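Local structure of putative glucarate dehydratase (Pseudomonas fluorescens, 4IT1) at residues 29-34 with 413-418; 351-356 with 400-405; 370-375 with 385-390; 379-384 with 404-409. The protein probably dehydrates D-glucarate to 5-dehydro-4-deoxy-D-glucarate in a magnesium-dependent reaction, as a glucarate dehydratase of the mandelate racemase/muconate lactonizing enzyme family. All blocks are in the same frame, centred on the assembly; numbering follows the deposited sequence. Where two conformers were deposited one is given.

The four contacts follow the C-terminal part of the chain from the last barrel helix back to the N-terminal capping domain. Contacts 2 and 3 meet where Leu351 and Met352 of helix 348-360 touch Thr370, Tyr372 and Leu387. Contact 4 continues the segment of contact 2, sharing Leu404 and Glu405, and joins contact 3 through a probable hydrogen bond of 2.6 Å between Tyr372 OH and Glu380 OE1. It reaches contact 1 through helix 408-421, where Gln417 NE2 lies 3.1 Å from Glu379 OE2. The centres of contacts 1 and 4 are 12 Å apart. Contact 3 comes nearest the predicted proton acceptor His342 through Gln375, the two side chains being about 11 Å apart.

Contact 1: residues 29-34 with 413-418; sequences TVTPIA and KLHDQY
The Tyr418 ring carries Pro32 on one face: Pro32 CB sits 3.5 Å from the ring centroid and only 10° off the normal, a CH-pi contact. At the edge of the His415 imidazole, near its plane, Thr31 CG2 comes to 3.4 Å from His415 ND1. The two aromatic side chains thus meet neighbouring residues of the strand. With CG anti to the backbone N (chi1 169°), Tyr418 lays a ring face against Pro32. Leu77 of helix 74-87 touches both Pro32 and Tyr418.

Two hydrogen bonds with the strand backbone, one of them from a side chain, complete the join. Ala34 N donates to Leu414 O at 3.1 Å, and this carbonyl also takes the helical bond from Tyr418 N, the two donors coming from opposite faces of its plane. Gln417, its chain extended, sends NE2 to Ala34 O at 3.0 Å from above the carbonyl plane; the same amide nitrogen also bonds Glu379. Ala34 CB fits against Tyr418 CA at 3.7 Å, and the two segment axes approach to 5.3 Å. Residues 413-418 of helix 408-421 cross residues 29-34 of strand 25-36 at 74°, packing a C-terminal helix on the edge of the three-stranded antiparallel sheet of the enolase-type N-terminal capping domain.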
loop_
_atom_site.group_PDB
_atom_site.type_symbol
_atom_site.label_atom_id
_atom_site.label_comp_id
_atom_site.label_asym_id
_atom_site.label_seq_id
_atom_site.Cartn_x
_atom_site.Cartn_y
_atom_site.Cartn_z
ATOM N N THR A 29 24.117 14.673 -2.765
ATOM C CA THR A 29 25.003 15.114 -1.691
ATOM C C THR A 29 24.589 14.549 -0.327
ATOM O O THR A 29 23.631 15.019 0.301
ATOM C CB THR A 29 25.107 16.657 -1.630
ATOM O OG1 THR A 29 25.562 17.154 -2.893
ATOM C CG2 THR A 29 26.079 17.104 -0.540
ATOM N N VAL A 30 25.333 13.540 0.120
ATOM C CA VAL A 30 25.141 12.949 1.437
ATOM C C VAL A 30 26.103 13.612 2.421
ATOM O O VAL A 30 27.307 13.674 2.182
ATOM C CB VAL A 30 25.364 11.424 1.405
ATOM C CG1 VAL A 30 24.885 10.793 2.703
ATOM C CG2 VAL A 30 24.649 10.805 0.208
ATOM N N THR A 31 25.564 14.101 3.531
ATOM C CA THR A 31 26.320 14.948 4.437
ATOM C C THR A 31 26.086 14.556 5.897
ATOM O O THR A 31 25.005 14.782 6.437
ATOM C CB THR A 31 25.979 16.443 4.208
ATOM O OG1 THR A 31 26.249 16.792 2.841
ATOM C CG2 THR A 31 26.784 17.347 5.131
ATOM N N PRO A 32 27.102 13.948 6.536
ATOM C CA PRO A 32 27.018 13.580 7.955
ATOM C C PRO A 32 27.085 14.776 8.902
ATOM O O PRO A 32 27.798 15.737 8.627
ATOM C CB PRO A 32 28.232 12.669 8.159
ATOM C CG PRO A 32 29.147 12.955 7.017
ATOM C CD PRO A 32 28.275 13.352 5.871
ATOM N N ILE A 33 26.353 14.701 10.015
ATOM C CA ILE A 33 26.285 15.796 11.001
ATOM C C ILE A 33 26.152 15.301 12.443
ATOM O O ILE A 33 25.782 14.149 12.691
ATOM C CB ILE A 33 25.100 16.769 10.738
ATOM C CG1 ILE A 33 23.761 16.024 10.750
ATOM C CG2 ILE A 33 25.283 17.541 9.433
ATOM C CD1 ILE A 33 22.656 16.779 11.451
ATOM N N ALA A 34 26.426 16.182 13.398
ATOM C CA ALA A 34 26.214 15.849 14.801
ATOM C C ALA A 34 25.637 17.025 15.561
ATOM O O ALA A 34 25.989 18.175 15.298
ATOM C CB ALA A 34 27.507 15.379 15.452
ATOM N N LYS A 413 28.428 23.771 9.354
ATOM C CA LYS A 413 28.767 23.893 10.774
ATOM C C LYS A 413 28.582 22.580 11.537
ATOM O O LYS A 413 29.468 22.163 12.290
ATOM C CB LYS A 413 27.940 24.997 11.442
ATOM C CG LYS A 413 28.390 25.341 12.857
ATOM C CD LYS A 413 27.524 26.412 13.500
ATOM C CE LYS A 413 26.177 25.858 13.939
ATOM N NZ LYS A 413 25.352 26.882 14.635
ATOM N N LEU A 414 27.430 21.941 11.345
ATOM C CA LEU A 414 27.124 20.692 12.041
ATOM C C LEU A 414 27.858 19.477 11.441
ATOM O O LEU A 414 28.061 18.476 12.125
ATOM C CB LEU A 414 25.604 20.475 12.156
ATOM C CG LEU A 414 24.832 21.462 13.055
ATOM C CD1 LEU A 414 23.332 21.207 12.993
ATOM C CD2 LEU A 414 25.313 21.463 14.506
ATOM N N HIS A 415 28.269 19.588 10.177
ATOM C CA HIS A 415 29.196 18.634 9.563
ATOM C C HIS A 415 30.572 18.695 10.242
ATOM O O HIS A 415 31.234 17.666 10.397
ATOM C CB HIS A 415 29.331 18.917 8.064
ATOM C CG HIS A 415 30.319 18.037 7.361
ATOM N ND1 HIS A 415 29.938 17.048 6.480
ATOM C CD2 HIS A 415 31.671 18.004 7.400
ATOM C CE1 HIS A 415 31.013 16.444 6.007
ATOM N NE2 HIS A 415 32.078 17.002 6.552
ATOM N N ASP A 416 30.996 19.901 10.629
ATOM C CA ASP A 416 32.259 20.091 11.343
ATOM C C ASP A 416 32.174 19.500 12.748
ATOM O O ASP A 416 33.130 18.888 13.227
ATOM C CB ASP A 416 32.636 21.577 11.416
ATOM C CG ASP A 416 32.944 22.177 10.052
ATOM O OD1 ASP A 416 33.224 21.410 9.104
ATOM O OD2 ASP A 416 32.902 23.421 9.934
ATOM N N GLN A 417 31.025 19.688 13.404
ATOM C CA GLN A 417 30.814 19.146 14.751
ATOM C C GLN A 417 30.776 17.622 14.702
ATOM O O GLN A 417 31.089 16.951 15.690
ATOM C CB GLN A 417 29.547 19.705 15.410
ATOM C CG GLN A 417 29.548 19.562 16.930
ATOM C CD GLN A 417 28.391 20.272 17.633
ATOM O OE1 GLN A 417 28.547 20.763 18.750
ATOM N NE2 GLN A 417 27.225 20.318 16.988
ATOM N N TYR A 418 30.401 17.087 13.542
ATOM C CA TYR A 418 30.477 15.655 13.293
ATOM C C TYR A 418 31.932 15.211 13.310
ATOM O O TYR A 418 32.296 14.279 14.035
ATOM C CB TYR A 418 29.817 15.306 11.958
ATOM C CG TYR A 418 30.060 13.893 11.481
ATOM C CD1 TYR A 418 29.320 12.824 11.996
ATOM C CD2 TYR A 418 31.021 13.620 10.503
ATOM C CE1 TYR A 418 29.535 11.524 11.558
ATOM C CE2 TYR A 418 31.245 12.325 10.059
ATOM C CZ TYR A 418 30.498 11.282 10.591
ATOM O OH TYR A 418 30.707 9.998 10.158
#

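Contact 2: residues 351-356 with 400-405; sequences LMAMAH and PGLGLE
Apolar contact carries most of this join, and Leu402 CD2 is its leading atom. This methyl lies against the backbone of helix 348-360, 3.4 Å from Ala353 N and 3.7 Å from Met352 C, while the side-chain carbon Met352 CB stands 3.8 Å from it. Leu402 holds CG beside its backbone N (chi1 -66°); with CD1 anti to CA (chi2 166°), the other methyl, CD2, is turned against the helix. Ala353 CB touches the same methyl more loosely, at 4.2 Å. Beside this pair Leu404 crosses Met352 at about a right angle, with Leu404 CD1 meeting Met352 CG at 3.8 Å. The methionine chain then bends at chi2 and chi3, leading its sulfur end away from the loop toward Leu387 and Val394.

The polar part of the contact is slight. His356 CE1 approaches Gly401 O at 3.4 Å, obliquely to the ring, and the imidazole spends its hydrogen bond elsewhere, between ND1 and Val153 N.

Within the loop, Gly403 N bonds Pro400 O at 2.9 Å and closes a type II' beta turn, with Gly401 at positive phi. Backbone bonds join Gly401 to Val150 and Leu152, and Leu402 N bonds the carboxylate oxygen Asp142 OD1; together they tie the turn to helix 128-148 and the chain that follows it. The turn is thus lodged between that region and helix 348-360, the helix that follows the last parallel strand of the enolase-superfamily barrel.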
loop_
_atom_site.group_PDB
_atom_site.type_symbol
_atom_site.label_atom_id
_atom_site.label_comp_id
_atom_site.label_asym_id
_atom_site.label_seq_id
_atom_site.Cartn_x
_atom_site.Cartn_y
_atom_site.Cartn_z
ATOM N N LEU A 351 10.898 15.338 10.526
ATOM C CA LEU A 351 9.644 15.746 11.139
ATOM C C LEU A 351 8.567 15.988 10.079
ATOM O O LEU A 351 7.415 15.608 10.274
ATOM C CB LEU A 351 9.848 16.985 12.018
ATOM C CG LEU A 351 8.698 17.489 12.905
ATOM C CD1 LEU A 351 8.218 16.439 13.902
ATOM C CD2 LEU A 351 9.095 18.766 13.635
ATOM N N MET A 352 8.957 16.576 8.950
ATOM C CA MET A 352 8.009 16.914 7.889
ATOM C C MET A 352 7.614 15.731 7.014
ATOM O O MET A 352 6.438 15.600 6.652
ATOM C CB MET A 352 8.503 18.094 7.032
ATOM C CG MET A 352 8.401 19.443 7.729
ATOM S SD MET A 352 6.737 19.822 8.324
ATOM C CE MET A 352 7.122 20.747 9.801
ATOM N N ALA A 353 8.589 14.890 6.659
ATOM C CA ALA A 353 8.312 13.659 5.917
ATOM C C ALA A 353 7.333 12.808 6.721
ATOM O O ALA A 353 6.314 12.349 6.203
ATOM C CB ALA A 353 9.594 12.891 5.652
ATOM N N MET A 354 7.643 12.636 8.002
ATOM C CA MET A 354 6.758 11.961 8.926
ATOM C C MET A 354 5.365 12.616 8.940
ATOM O O MET A 354 4.360 11.921 8.771
ATOM C CB MET A 354 7.369 11.931 10.327
ATOM C CG MET A 354 6.484 11.239 11.354
ATOM S SD MET A 354 7.167 11.112 13.018
ATOM C CE MET A 354 7.834 12.758 13.262
ATOM N N ALA A 355 5.311 13.940 9.116
ATOM C CA ALA A 355 4.028 14.660 9.212
ATOM C C ALA A 355 3.172 14.506 7.957
ATOM O O ALA A 355 1.976 14.236 8.052
ATOM C CB ALA A 355 4.238 16.132 9.543
ATOM N N HIS A 356 3.799 14.651 6.793
ATOM C CA HIS A 356 3.115 14.502 5.517
ATOM C C HIS A 356 2.495 13.128 5.285
ATOM O O HIS A 356 1.369 13.043 4.798
ATOM C CB HIS A 356 4.028 14.894 4.354
ATOM C CG HIS A 356 4.042 16.364 4.077
ATOM N ND1 HIS A 356 3.614 16.901 2.881
ATOM C CD2 HIS A 356 4.411 17.414 4.851
ATOM C CE1 HIS A 356 3.731 18.217 2.926
ATOM N NE2 HIS A 356 4.212 18.552 4.110
ATOM N N PRO A 400 5.565 23.778 -1.699
ATOM C CA PRO A 400 5.986 22.642 -2.536
ATOM C C PRO A 400 6.838 21.624 -1.767
ATOM O O PRO A 400 7.694 22.003 -0.957
ATOM C CB PRO A 400 6.818 23.298 -3.648
ATOM C CG PRO A 400 6.475 24.746 -3.608
ATOM C CD PRO A 400 6.139 25.048 -2.180
ATOM N N GLY A 401 6.585 20.342 -2.021
ATOM C CA GLY A 401 7.267 19.255 -1.323
ATOM C C GLY A 401 7.149 19.340 0.183
ATOM O O GLY A 401 6.052 19.508 0.725
ATOM N N LEU A 402 8.289 19.234 0.856
ATOM C CA LEU A 402 8.354 19.369 2.309
ATOM C C LEU A 402 8.237 20.829 2.755
ATOM O O LEU A 402 8.000 21.104 3.936
ATOM C CB LEU A 402 9.656 18.757 2.848
ATOM C CG LEU A 402 9.862 17.244 2.716
ATOM C CD1 LEU A 402 11.312 16.882 2.989
ATOM C CD2 LEU A 402 8.934 16.470 3.642
ATOM N N GLY A 403 8.412 21.755 1.808
ATOM C CA GLY A 403 8.393 23.192 2.096
ATOM C C GLY A 403 9.548 23.625 2.983
ATOM O O GLY A 403 9.370 24.410 3.918
ATOM N N LEU A 404 10.734 23.099 2.690
ATOM C CA LEU A 404 11.917 23.362 3.495
ATOM C C LEU A 404 13.144 23.628 2.622
ATOM O O LEU A 404 13.286 23.061 1.528
ATOM C CB LEU A 404 12.195 22.184 4.432
ATOM C CG LEU A 404 11.214 21.795 5.541
ATOM C CD1 LEU A 404 11.679 20.495 6.177
ATOM C CD2 LEU A 404 11.074 22.886 6.596
ATOM N N GLU A 405 14.030 24.493 3.117
ATOM C CA GLU A 405 15.263 24.822 2.400
ATOM C C GLU A 405 16.504 24.685 3.282
ATOM O O GLU A 405 16.508 25.116 4.440
ATOM C CB GLU A 405 15.172 26.220 1.769
ATOM C CG GLU A 405 14.337 26.250 0.491
ATOM C CD GLU A 405 14.088 27.648 -0.048
ATOM O OE1 GLU A 405 14.473 28.639 0.607
ATOM O OE2 GLU A 405 13.494 27.752 -1.142
#

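Contact 3: residues 370-375 with 385-390; sequences THYPWQ and GKLPIV
Two pieces of the loop between helix 348-360 and strand 393-395, late in the enolase-type C-terminal domain, are tied together by Lys386 and Tyr372. The lysine bends at chi2 and chi3, and its ammonium group bridges two backbone carbonyls, with Lys386 NZ 2.9 Å from Tyr372 O and 2.9 Å from Gln375 O. Gln375 O is met closer to its carbonyl plane, 16° out of it against 29° for Tyr372 O. A weak bond to Tyr207 OH links the same nitrogen to helix 193-207.

On its way there the lysine chain runs antiparallel to the tyrosine side chain: Lys386 CD lies over a face of the Tyr372 ring, 4.0 Å from its centroid, a CH-pi contact. Both pieces belong to the segment that leads from the last barrel helix to strand 393-395, whose residues pair with strand 163-170. At the ring edge, in plane, Leu387 N donates to Tyr372 OH at 3.1 Å, a nearly straight bond of 162°. The same hydroxyl also pairs with Glu380 OE1, a second partner that probably helps to hold the phenol in place. Ile389 CD1 packs obliquely on Tyr372 CD2 at 4.0 Å, and Leu351 of helix 348-360 also touches the ring.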
loop_
_atom_site.group_PDB
_atom_site.type_symbol
_atom_site.label_atom_id
_atom_site.label_comp_id
_atom_site.label_asym_id
_atom_site.label_seq_id
_atom_site.Cartn_x
_atom_site.Cartn_y
_atom_site.Cartn_z
ATOM N N THR A 370 7.810 12.307 18.722
ATOM C CA THR A 370 8.911 13.152 18.257
ATOM C C THR A 370 9.907 13.490 19.369
ATOM O O THR A 370 9.558 13.516 20.558
ATOM C CB THR A 370 8.401 14.440 17.566
ATOM O OG1 THR A 370 9.450 15.009 16.772
ATOM C CG2 THR A 370 7.903 15.474 18.591
ATOM N N HIS A 371 11.151 13.732 18.966
ATOM C CA HIS A 371 12.226 14.078 19.896
ATOM C C HIS A 371 12.487 15.587 19.888
ATOM O O HIS A 371 13.222 16.103 20.731
ATOM C CB HIS A 371 13.508 13.318 19.522
ATOM C CG HIS A 371 13.656 11.994 20.207
ATOM N ND1 HIS A 371 12.664 11.038 20.213
ATOM C CD2 HIS A 371 14.694 11.459 20.894
ATOM C CE1 HIS A 371 13.077 9.979 20.884
ATOM N NE2 HIS A 371 14.307 10.208 21.307
ATOM N N TYR A 372 11.846 16.269 18.941
ATOM C CA TYR A 372 12.119 17.665 18.557
ATOM C C TYR A 372 12.308 18.698 19.673
ATOM O O TYR A 372 13.186 19.549 19.557
ATOM C CB TYR A 372 11.061 18.141 17.568
ATOM C CG TYR A 372 11.581 19.070 16.503
ATOM C CD1 TYR A 372 12.510 18.631 15.552
ATOM C CD2 TYR A 372 11.121 20.386 16.421
ATOM C CE1 TYR A 372 12.978 19.485 14.565
ATOM C CE2 TYR A 372 11.578 21.247 15.436
ATOM C CZ TYR A 372 12.504 20.797 14.513
ATOM O OH TYR A 372 12.947 21.663 13.540
ATOM N N PRO A 373 11.488 18.641 20.746
ATOM C CA PRO A 373 11.757 19.472 21.925
ATOM C C PRO A 373 13.182 19.389 22.497
ATOM O O PRO A 373 13.620 20.317 23.192
ATOM C CB PRO A 373 10.755 18.947 22.973
ATOM C CG PRO A 373 9.791 18.077 22.242
ATOM C CD PRO A 373 10.112 18.119 20.775
ATOM N N TRP A 374 13.888 18.294 22.221
ATOM C CA TRP A 374 15.226 18.081 22.787
ATOM C C TRP A 374 16.319 18.733 21.966
ATOM O O TRP A 374 17.335 19.157 22.519
ATOM C CB TRP A 374 15.508 16.589 22.987
ATOM C CG TRP A 374 14.595 15.998 23.996
ATOM C CD1 TRP A 374 13.540 15.171 23.757
ATOM C CD2 TRP A 374 14.617 16.226 25.412
ATOM N NE1 TRP A 374 12.912 14.843 24.942
ATOM C CE2 TRP A 374 13.557 15.476 25.973
ATOM C CE3 TRP A 374 15.441 16.975 26.263
ATOM C CZ2 TRP A 374 13.294 15.456 27.355
ATOM C CZ3 TRP A 374 15.179 16.954 27.636
ATOM C CH2 TRP A 374 14.108 16.205 28.165
ATOM N N GLN A 375 16.105 18.805 20.651
ATOM C CA GLN A 375 17.061 19.434 19.744
ATOM C C GLN A 375 17.248 20.909 20.085
ATOM O O GLN A 375 16.275 21.635 20.315
ATOM C CB GLN A 375 16.649 19.235 18.282
ATOM C CG GLN A 375 17.370 18.089 17.583
ATOM C CD GLN A 375 17.437 16.815 18.416
ATOM O OE1 GLN A 375 18.478 16.493 18.993
ATOM N NE2 GLN A 375 16.324 16.093 18.495
ATOM N N GLY A 385 15.499 28.068 11.284
ATOM C CA GLY A 385 15.825 27.291 12.480
ATOM C C GLY A 385 14.736 26.280 12.785
ATOM O O GLY A 385 14.167 25.675 11.866
ATOM N N LYS A 386 14.429 26.111 14.072
ATOM C CA LYS A 386 13.462 25.096 14.504
ATOM C C LYS A 386 12.027 25.359 14.039
ATOM O O LYS A 386 11.481 26.455 14.219
ATOM C CB LYS A 386 13.518 24.852 16.020
ATOM C CG LYS A 386 14.603 23.864 16.433
ATOM C CD LYS A 386 14.101 22.828 17.432
ATOM C CE LYS A 386 13.842 23.435 18.803
ATOM N NZ LYS A 386 13.537 22.384 19.812
ATOM N N LEU A 387 11.442 24.330 13.428
ATOM C CA LEU A 387 10.054 24.328 12.987
ATOM C C LEU A 387 9.079 24.561 14.131
ATOM O O LEU A 387 9.356 24.173 15.272
ATOM C CB LEU A 387 9.732 23.005 12.299
ATOM C CG LEU A 387 9.727 23.005 10.771
ATOM C CD1 LEU A 387 10.434 24.219 10.176
ATOM C CD2 LEU A 387 10.315 21.699 10.257
ATOM N N PRO A 388 7.932 25.198 13.828
ATOM C CA PRO A 388 6.966 25.516 14.873
ATOM C C PRO A 388 6.093 24.320 15.218
ATOM O O PRO A 388 5.709 23.554 14.332
ATOM C CB PRO A 388 6.105 26.629 14.239
ATOM C CG PRO A 388 6.678 26.888 12.874
ATOM C CD PRO A 388 7.480 25.677 12.512
ATOM N N ILE A 389 5.801 24.159 16.502
ATOM C CA ILE A 389 4.794 23.205 16.943
ATOM C C ILE A 389 3.745 23.950 17.764
ATOM O O ILE A 389 3.952 24.258 18.949
ATOM C CB ILE A 389 5.394 22.017 17.733
ATOM C CG1 ILE A 389 6.405 21.255 16.862
ATOM C CG2 ILE A 389 4.286 21.083 18.201
ATOM C CD1 ILE A 389 7.271 20.268 17.619
ATOM N N VAL A 390 2.626 24.243 17.109
ATOM C CA VAL A 390 1.571 25.042 17.710
ATOM C C VAL A 390 0.408 24.146 18.118
ATOM O O VAL A 390 -0.139 23.410 17.289
ATOM C CB VAL A 390 1.047 26.139 16.756
ATOM C CG1 VAL A 390 0.471 27.288 17.569
ATOM C CG2 VAL A 390 2.135 26.630 15.799
#

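Contact 4: residues 379-384 with 404-409; sequences EEVIKG and LELDHD
Ile382 sets CG1 between its backbone N and carbonyl carbon (chi1 54°), which leads CD1 to Leu404 CD2 at 3.9 Å, the two side chains crossing at a slant. Asp407 turns CG anti to its own N (chi1 -173°), away from the Val381 carbonyl, leaving Asp407 CB to pack against Ile382 C at 3.8 Å. Val381 and Leu406 point the same way and lie side by side, with Val381 CG2 3.9 Å from Leu406 CD2. Both also touch Ile55 of strand 50-60.

Two backbone bonds bracket this pairing. Lys383 N donates to Glu405 O at 3.0 Å, with an angle of 164° at the hydrogen. Asp407 N reaches Val381 O at 2.9 Å. Between them lies the single beta bridge of Ile382 with Leu406, accompanied by a CA-H...O contact from Ile382 CA to Glu405 O. On the exposed side, Lys383 NZ stays 4.5 Å from Glu405 OE1, beyond a salt bridge, though the opposite charges would probably still attract.

Around the bridge the ends are held as well. Val381 N bonds Glu380 OE2 from the anti side of the carboxylate. Asp407 OD1 accepts a weak bond from Asp409 N, and a further weak one comes from Gln410 N. His408 ND1 donates to Leu406 O, which lies in its ring plane. Asp407 is thus the N-cap of helix 408-421, and an isolated beta bridge joins the run into that helix to the loop following helix 348-360.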
loop_
_atom_site.group_PDB
_atom_site.type_symbol
_atom_site.label_atom_id
_atom_site.label_comp_id
_atom_site.label_asym_id
_atom_site.label_seq_id
_atom_site.Cartn_x
_atom_site.Cartn_y
_atom_site.Cartn_z
ATOM N N GLU A 379 20.670 24.500 16.462
ATOM C CA GLU A 379 21.253 23.381 15.720
ATOM C C GLU A 379 20.299 22.680 14.758
ATOM O O GLU A 379 19.984 21.499 14.920
ATOM C CB GLU A 379 21.930 22.389 16.676
ATOM C CG GLU A 379 23.215 22.937 17.292
ATOM C CD GLU A 379 23.983 21.923 18.119
ATOM O OE1 GLU A 379 23.392 20.902 18.529
ATOM O OE2 GLU A 379 25.185 22.157 18.369
ATOM N N GLU A 380 19.856 23.431 13.751
ATOM C CA GLU A 380 19.072 22.903 12.636
ATOM C C GLU A 380 19.832 23.103 11.330
ATOM O O GLU A 380 20.777 23.888 11.282
ATOM C CB GLU A 380 17.714 23.608 12.553
ATOM C CG GLU A 380 16.544 22.813 13.114
ATOM C CD GLU A 380 16.076 21.687 12.194
ATOM O OE1 GLU A 380 15.230 20.884 12.640
ATOM O OE2 GLU A 380 16.538 21.594 11.032
ATOM N N VAL A 381 19.427 22.400 10.278
ATOM C CA VAL A 381 20.038 22.583 8.956
ATOM C C VAL A 381 19.089 23.262 7.964
ATOM O O VAL A 381 19.315 23.238 6.745
ATOM C CB VAL A 381 20.556 21.256 8.356
ATOM C CG1 VAL A 381 21.687 20.694 9.205
ATOM C CG2 VAL A 381 19.425 20.246 8.198
ATOM N N ILE A 382 18.025 23.863 8.493
ATOM C CA ILE A 382 17.029 24.538 7.658
ATOM C C ILE A 382 16.924 26.031 7.973
ATOM O O ILE A 382 17.124 26.452 9.121
ATOM C CB ILE A 382 15.634 23.867 7.743
ATOM C CG1 ILE A 382 15.171 23.750 9.200
ATOM C CG2 ILE A 382 15.647 22.509 7.050
ATOM C CD1 ILE A 382 13.725 23.349 9.363
ATOM N N LYS A 383 16.616 26.820 6.943
ATOM C CA LYS A 383 16.355 28.249 7.104
ATOM C C LYS A 383 15.182 28.466 8.057
ATOM O O LYS A 383 14.166 27.770 7.970
ATOM C CB LYS A 383 16.066 28.902 5.750
ATOM C CG LYS A 383 17.286 29.058 4.860
ATOM C CD LYS A 383 17.046 30.098 3.777
ATOM C CE LYS A 383 18.289 30.313 2.930
ATOM N NZ LYS A 383 18.673 29.085 2.179
ATOM N N GLY A 384 15.342 29.413 8.976
ATOM C CA GLY A 384 14.317 29.712 9.971
ATOM C C GLY A 384 14.604 29.053 11.304
ATOM O O GLY A 384 14.036 29.434 12.333
ATOM N N LEU A 404 10.734 23.099 2.690
ATOM C CA LEU A 404 11.917 23.362 3.495
ATOM C C LEU A 404 13.144 23.628 2.622
ATOM O O LEU A 404 13.286 23.061 1.528
ATOM C CB LEU A 404 12.195 22.184 4.432
ATOM C CG LEU A 404 11.214 21.795 5.541
ATOM C CD1 LEU A 404 11.679 20.495 6.177
ATOM C CD2 LEU A 404 11.074 22.886 6.596
ATOM N N GLU A 405 14.030 24.493 3.117
ATOM C CA GLU A 405 15.263 24.822 2.400
ATOM C C GLU A 405 16.504 24.685 3.282
ATOM O O GLU A 405 16.508 25.116 4.440
ATOM C CB GLU A 405 15.172 26.220 1.769
ATOM C CG GLU A 405 14.337 26.250 0.491
ATOM C CD GLU A 405 14.088 27.648 -0.048
ATOM O OE1 GLU A 405 14.473 28.639 0.607
ATOM O OE2 GLU A 405 13.494 27.752 -1.142
ATOM N N LEU A 406 17.547 24.075 2.722
ATOM C CA LEU A 406 18.804 23.856 3.438
ATOM C C LEU A 406 19.576 25.139 3.693
ATOM O O LEU A 406 19.917 25.866 2.759
ATOM C CB LEU A 406 19.706 22.883 2.675
ATOM C CG LEU A 406 19.613 21.385 2.966
ATOM C CD1 LEU A 406 20.706 20.669 2.193
ATOM C CD2 LEU A 406 19.740 21.082 4.452
ATOM N N ASP A 407 19.843 25.408 4.967
ATOM C CA ASP A 407 20.783 26.447 5.363
ATOM C C ASP A 407 22.192 25.855 5.258
ATOM O O ASP A 407 22.669 25.190 6.187
ATOM C CB ASP A 407 20.475 26.921 6.790
ATOM C CG ASP A 407 21.304 28.133 7.214
ATOM O OD1 ASP A 407 22.339 28.434 6.580
ATOM O OD2 ASP A 407 20.915 28.786 8.205
ATOM N N HIS A 408 22.846 26.092 4.121
ATOM C CA HIS A 408 24.164 25.517 3.829
ATOM C C HIS A 408 25.260 25.937 4.807
ATOM O O HIS A 408 26.279 25.251 4.935
ATOM C CB HIS A 408 24.584 25.852 2.402
ATOM C CG HIS A 408 23.964 24.970 1.367
ATOM N ND1 HIS A 408 22.603 24.908 1.162
ATOM C CD2 HIS A 408 24.520 24.124 0.468
ATOM C CE1 HIS A 408 22.346 24.057 0.184
ATOM N NE2 HIS A 408 23.492 23.568 -0.254
ATOM N N ASP A 409 25.044 27.061 5.488
ATOM C CA ASP A 409 25.952 27.530 6.537
ATOM C C ASP A 409 25.810 26.691 7.800
ATOM O O ASP A 409 26.806 26.223 8.351
ATOM C CB ASP A 409 25.713 29.012 6.856
ATOM C CG ASP A 409 26.201 29.942 5.752
ATOM O OD1 ASP A 409 26.563 29.464 4.651
ATOM O OD2 ASP A 409 26.219 31.168 5.994
#